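Local coordinates for pesticidal crystal protein Cry2Aa (Bacillus thuringiensis serovar kurstaki, PDB 1I5P) that kills mosquito and moth larvae as an insecticidal toxin, binding to midgut epithelial cells and promoting their colloid-osmotic lysis, at residues F26-M39 and P52-K64. Sequence-based numbering, arbitrary orientation.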
# COMPACT_ATOMS: atom_id res chain seq x y z
N PHE A 26 -4.59 -9.18 11.01
CA PHE A 26 -3.88 -7.97 11.42
C PHE A 26 -4.60 -7.31 12.59
O PHE A 26 -3.99 -6.97 13.60
CB PHE A 26 -3.80 -6.97 10.26
CG PHE A 26 -3.28 -5.62 10.67
CD1 PHE A 26 -1.92 -5.43 10.90
CD2 PHE A 26 -4.14 -4.54 10.84
CE1 PHE A 26 -1.43 -4.19 11.31
CE2 PHE A 26 -3.66 -3.29 11.25
CZ PHE A 26 -2.30 -3.12 11.48
N GLU A 27 -5.91 -7.12 12.44
CA GLU A 27 -6.70 -6.50 13.50
C GLU A 27 -6.68 -7.31 14.79
O GLU A 27 -6.75 -6.75 15.88
CB GLU A 27 -8.15 -6.30 13.04
CG GLU A 27 -8.37 -5.25 11.95
CD GLU A 27 -7.82 -5.64 10.59
OE1 GLU A 27 -7.80 -6.85 10.26
OE2 GLU A 27 -7.42 -4.73 9.83
N HIS A 28 -6.56 -8.63 14.67
CA HIS A 28 -6.56 -9.52 15.84
C HIS A 28 -5.19 -9.68 16.48
O HIS A 28 -5.05 -10.28 17.54
CB HIS A 28 -7.11 -10.89 15.45
CG HIS A 28 -8.58 -10.89 15.16
ND1 HIS A 28 -9.19 -11.86 14.39
CD2 HIS A 28 -9.57 -10.05 15.56
CE1 HIS A 28 -10.49 -11.62 14.32
NE2 HIS A 28 -10.75 -10.53 15.03
N LYS A 29 -4.18 -9.13 15.82
CA LYS A 29 -2.81 -9.20 16.30
C LYS A 29 -2.49 -8.07 17.27
O LYS A 29 -2.94 -6.95 17.09
CB LYS A 29 -1.85 -9.13 15.11
CG LYS A 29 -1.01 -10.36 14.90
CD LYS A 29 -0.11 -10.19 13.68
CE LYS A 29 -0.46 -11.21 12.61
NZ LYS A 29 0.42 -11.08 11.41
N SER A 30 -1.70 -8.38 18.29
CA SER A 30 -1.28 -7.37 19.26
C SER A 30 -0.11 -6.61 18.64
O SER A 30 0.54 -7.11 17.72
CB SER A 30 -0.81 -8.02 20.55
OG SER A 30 0.39 -8.73 20.34
N LEU A 31 0.17 -5.42 19.15
CA LEU A 31 1.27 -4.63 18.62
C LEU A 31 2.60 -5.34 18.89
O LEU A 31 3.50 -5.32 18.06
CB LEU A 31 1.27 -3.24 19.24
CG LEU A 31 2.17 -2.20 18.56
CD1 LEU A 31 1.81 -2.07 17.08
CD2 LEU A 31 2.02 -0.86 19.27
N ASP A 32 2.71 -5.98 20.06
CA ASP A 32 3.94 -6.69 20.39
C ASP A 32 4.23 -7.78 19.38
O ASP A 32 5.37 -7.98 18.96
CB ASP A 32 3.85 -7.33 21.78
CG ASP A 32 5.08 -8.14 22.12
OD1 ASP A 32 6.16 -7.52 22.29
OD2 ASP A 32 4.98 -9.38 22.19
N THR A 33 3.19 -8.51 18.98
CA THR A 33 3.35 -9.58 17.99
C THR A 33 3.79 -8.98 16.66
O THR A 33 4.69 -9.49 15.99
CB THR A 33 2.03 -10.35 17.79
OG1 THR A 33 1.70 -11.05 19.00
CG2 THR A 33 2.15 -11.35 16.63
N ILE A 34 3.15 -7.88 16.27
CA ILE A 34 3.48 -7.21 15.02
C ILE A 34 4.92 -6.69 15.05
O ILE A 34 5.66 -6.82 14.08
CB ILE A 34 2.50 -6.05 14.76
CG1 ILE A 34 1.15 -6.63 14.33
CG2 ILE A 34 3.07 -5.10 13.72
CD1 ILE A 34 0.00 -5.64 14.45
N GLN A 35 5.30 -6.09 16.17
CA GLN A 35 6.66 -5.57 16.32
C GLN A 35 7.67 -6.72 16.17
O GLN A 35 8.70 -6.57 15.50
CB GLN A 35 6.80 -4.87 17.67
CG GLN A 35 8.14 -4.20 17.93
CD GLN A 35 8.02 -3.05 18.92
OE1 GLN A 35 7.25 -3.12 19.87
NE2 GLN A 35 8.78 -1.98 18.69
N LYS A 36 7.37 -7.87 16.78
CA LYS A 36 8.26 -9.03 16.67
C LYS A 36 8.35 -9.55 15.24
O LYS A 36 9.42 -9.95 14.79
CB LYS A 36 7.78 -10.19 17.55
CG LYS A 36 7.91 -9.97 19.05
CD LYS A 36 7.63 -11.25 19.81
CE LYS A 36 7.46 -10.99 21.30
NZ LYS A 36 8.60 -10.22 21.87
N GLU A 37 7.23 -9.56 14.53
CA GLU A 37 7.24 -10.03 13.16
C GLU A 37 8.09 -9.15 12.27
O GLU A 37 8.83 -9.64 11.41
CB GLU A 37 5.81 -10.12 12.61
CG GLU A 37 5.07 -11.38 13.01
CD GLU A 37 3.71 -11.50 12.35
OE1 GLU A 37 3.57 -11.10 11.17
OE2 GLU A 37 2.78 -12.01 13.00
N TRP A 38 7.99 -7.84 12.46
CA TRP A 38 8.79 -6.92 11.65
C TRP A 38 10.26 -7.06 12.01
O TRP A 38 11.13 -6.98 11.13
CB TRP A 38 8.31 -5.48 11.85
CG TRP A 38 7.17 -5.14 10.94
CD1 TRP A 38 5.84 -5.23 11.22
CD2 TRP A 38 7.26 -4.73 9.57
NE1 TRP A 38 5.09 -4.91 10.12
CE2 TRP A 38 5.94 -4.60 9.09
CE3 TRP A 38 8.33 -4.46 8.71
CZ2 TRP A 38 5.66 -4.21 7.77
CZ3 TRP A 38 8.05 -4.07 7.40
CH2 TRP A 38 6.72 -3.95 6.94
N MET A 39 10.55 -7.26 13.29
CA MET A 39 11.93 -7.44 13.74
C MET A 39 12.49 -8.72 13.12
O MET A 39 13.63 -8.74 12.67
CB MET A 39 12.02 -7.54 15.27
CG MET A 39 12.14 -6.20 15.98
SD MET A 39 12.30 -6.38 17.78
CE MET A 39 14.10 -6.35 17.98
N PRO A 52 12.72 -1.79 10.37
CA PRO A 52 11.49 -2.45 10.81
C PRO A 52 10.53 -1.59 11.64
O PRO A 52 9.32 -1.80 11.60
CB PRO A 52 12.00 -3.65 11.61
CG PRO A 52 13.36 -3.19 12.09
CD PRO A 52 13.89 -2.56 10.83
N VAL A 53 11.06 -0.63 12.39
CA VAL A 53 10.21 0.23 13.20
C VAL A 53 9.15 0.95 12.35
O VAL A 53 8.05 1.25 12.84
CB VAL A 53 11.04 1.29 13.96
CG1 VAL A 53 11.64 2.29 12.99
CG2 VAL A 53 10.16 2.00 14.98
N VAL A 54 9.46 1.23 11.09
CA VAL A 54 8.49 1.93 10.24
C VAL A 54 7.23 1.09 10.10
O VAL A 54 6.12 1.61 10.07
CB VAL A 54 9.07 2.27 8.83
CG1 VAL A 54 10.38 3.03 8.98
CG2 VAL A 54 9.28 0.99 8.02
N GLY A 55 7.43 -0.23 10.03
CA GLY A 55 6.31 -1.14 9.91
C GLY A 55 5.49 -1.16 11.19
O GLY A 55 4.26 -1.19 11.14
N THR A 56 6.17 -1.14 12.33
CA THR A 56 5.49 -1.14 13.61
C THR A 56 4.68 0.14 13.79
O THR A 56 3.51 0.10 14.18
CB THR A 56 6.49 -1.25 14.78
OG1 THR A 56 7.29 -2.42 14.63
CG2 THR A 56 5.74 -1.34 16.11
N VAL A 57 5.30 1.28 13.49
CA VAL A 57 4.62 2.57 13.64
C VAL A 57 3.39 2.67 12.75
O VAL A 57 2.32 3.09 13.21
CB VAL A 57 5.57 3.75 13.31
CG1 VAL A 57 4.80 5.06 13.38
CG2 VAL A 57 6.73 3.77 14.29
N SER A 58 3.52 2.28 11.49
CA SER A 58 2.38 2.35 10.59
C SER A 58 1.27 1.43 11.08
O SER A 58 0.10 1.82 11.09
CB SER A 58 2.81 1.99 9.16
OG SER A 58 3.47 0.74 9.13
N SER A 59 1.63 0.22 11.50
CA SER A 59 0.64 -0.73 12.00
C SER A 59 -0.05 -0.12 13.21
O SER A 59 -1.27 -0.21 13.37
CB SER A 59 1.33 -2.04 12.40
OG SER A 59 1.92 -2.65 11.27
N PHE A 60 0.75 0.52 14.06
CA PHE A 60 0.26 1.18 15.26
C PHE A 60 -0.74 2.29 14.92
O PHE A 60 -1.82 2.37 15.51
CB PHE A 60 1.46 1.77 16.02
CG PHE A 60 1.09 2.78 17.08
CD1 PHE A 60 0.59 2.36 18.31
CD2 PHE A 60 1.26 4.14 16.85
CE1 PHE A 60 0.27 3.28 19.30
CE2 PHE A 60 0.94 5.08 17.83
CZ PHE A 60 0.45 4.64 19.07
N LEU A 61 -0.39 3.15 13.97
CA LEU A 61 -1.28 4.23 13.59
C LEU A 61 -2.58 3.69 12.99
O LEU A 61 -3.67 4.19 13.28
CB LEU A 61 -0.58 5.19 12.62
CG LEU A 61 0.62 5.92 13.25
CD1 LEU A 61 1.27 6.85 12.22
CD2 LEU A 61 0.15 6.71 14.47
N LEU A 62 -2.46 2.66 12.15
CA LEU A 62 -3.63 2.03 11.54
C LEU A 62 -4.59 1.56 12.64
O LEU A 62 -5.80 1.75 12.53
CB LEU A 62 -3.20 0.84 10.67
CG LEU A 62 -2.63 1.15 9.27
CD1 LEU A 62 -1.96 -0.08 8.69
CD2 LEU A 62 -3.76 1.64 8.37
N LYS A 63 -4.05 0.97 13.70
CA LYS A 63 -4.86 0.48 14.80
C LYS A 63 -5.48 1.58 15.66
O LYS A 63 -6.56 1.40 16.22
CB LYS A 63 -4.03 -0.46 15.68
CG LYS A 63 -3.78 -1.82 15.06
CD LYS A 63 -2.97 -2.72 15.98
CE LYS A 63 -2.95 -4.15 15.47
NZ LYS A 63 -4.26 -4.84 15.61
N LYS A 64 -4.80 2.72 15.76
CA LYS A 64 -5.32 3.85 16.53
C LYS A 64 -6.55 4.42 15.83
O LYS A 64 -7.57 4.70 16.45
CB LYS A 64 -4.27 4.94 16.68
CG LYS A 64 -3.25 4.69 17.78
CD LYS A 64 -3.92 4.70 19.15
CE LYS A 64 -2.90 4.56 20.27
NZ LYS A 64 -3.53 4.49 21.61
O HOH W 1 9.47 -1.90 16.07
O HOH W 2 2.19 -5.07 9.93
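Phe26 sets the edge of its ring against helix 53-64, CZ lying 3.6 Å from Ser59 O, while one face receives the end of Lys63. The lysine ammonium sits over that face in a cation-pi contact, NZ 4.8 Å from the ring centroid. Lys63 NZ also donates to two backbone carbonyls, to Phe26 O in the short helical turn 26-28 and, in the carbonyl plane, to Lys29 O at 2.9 Å in the link to helix 31-39. Phe26 O takes this bond and the one from Lys29 N on opposite faces of its plane. Leu31, its CG anti to the backbone N (chi1 -167°), lays CD2 3.7 Å from Phe60 CD1. Ile34 meets Lys63 tip to tip and rests CG2 on Ser59. Gln35 passes its extended chain over Thr56, and a water accepting from Gln35 NE2 also bonds Thr56 OG1. The indole of Trp38 lies flat on the helix at Gly55, whose CA stands 3.7 Å from the centroid of the six-membered ring, a CH-pi contact. At the indole edge, a second water accepts from Trp38 NE1 and donates to Ser59 OG, which itself bonds Gly55 O. Pro52 CB closes the row 3.5 Å from Trp38 O. The arrangement is an antiparallel helical hairpin, the axes of 31-39 and 53-64 approaching to 8.7 Å with 153° between their directions; it lays helix 31-39 alongside helix 53-64, which packs on helices 170-193 and 238-259 in the delta-endotoxin helical bundle.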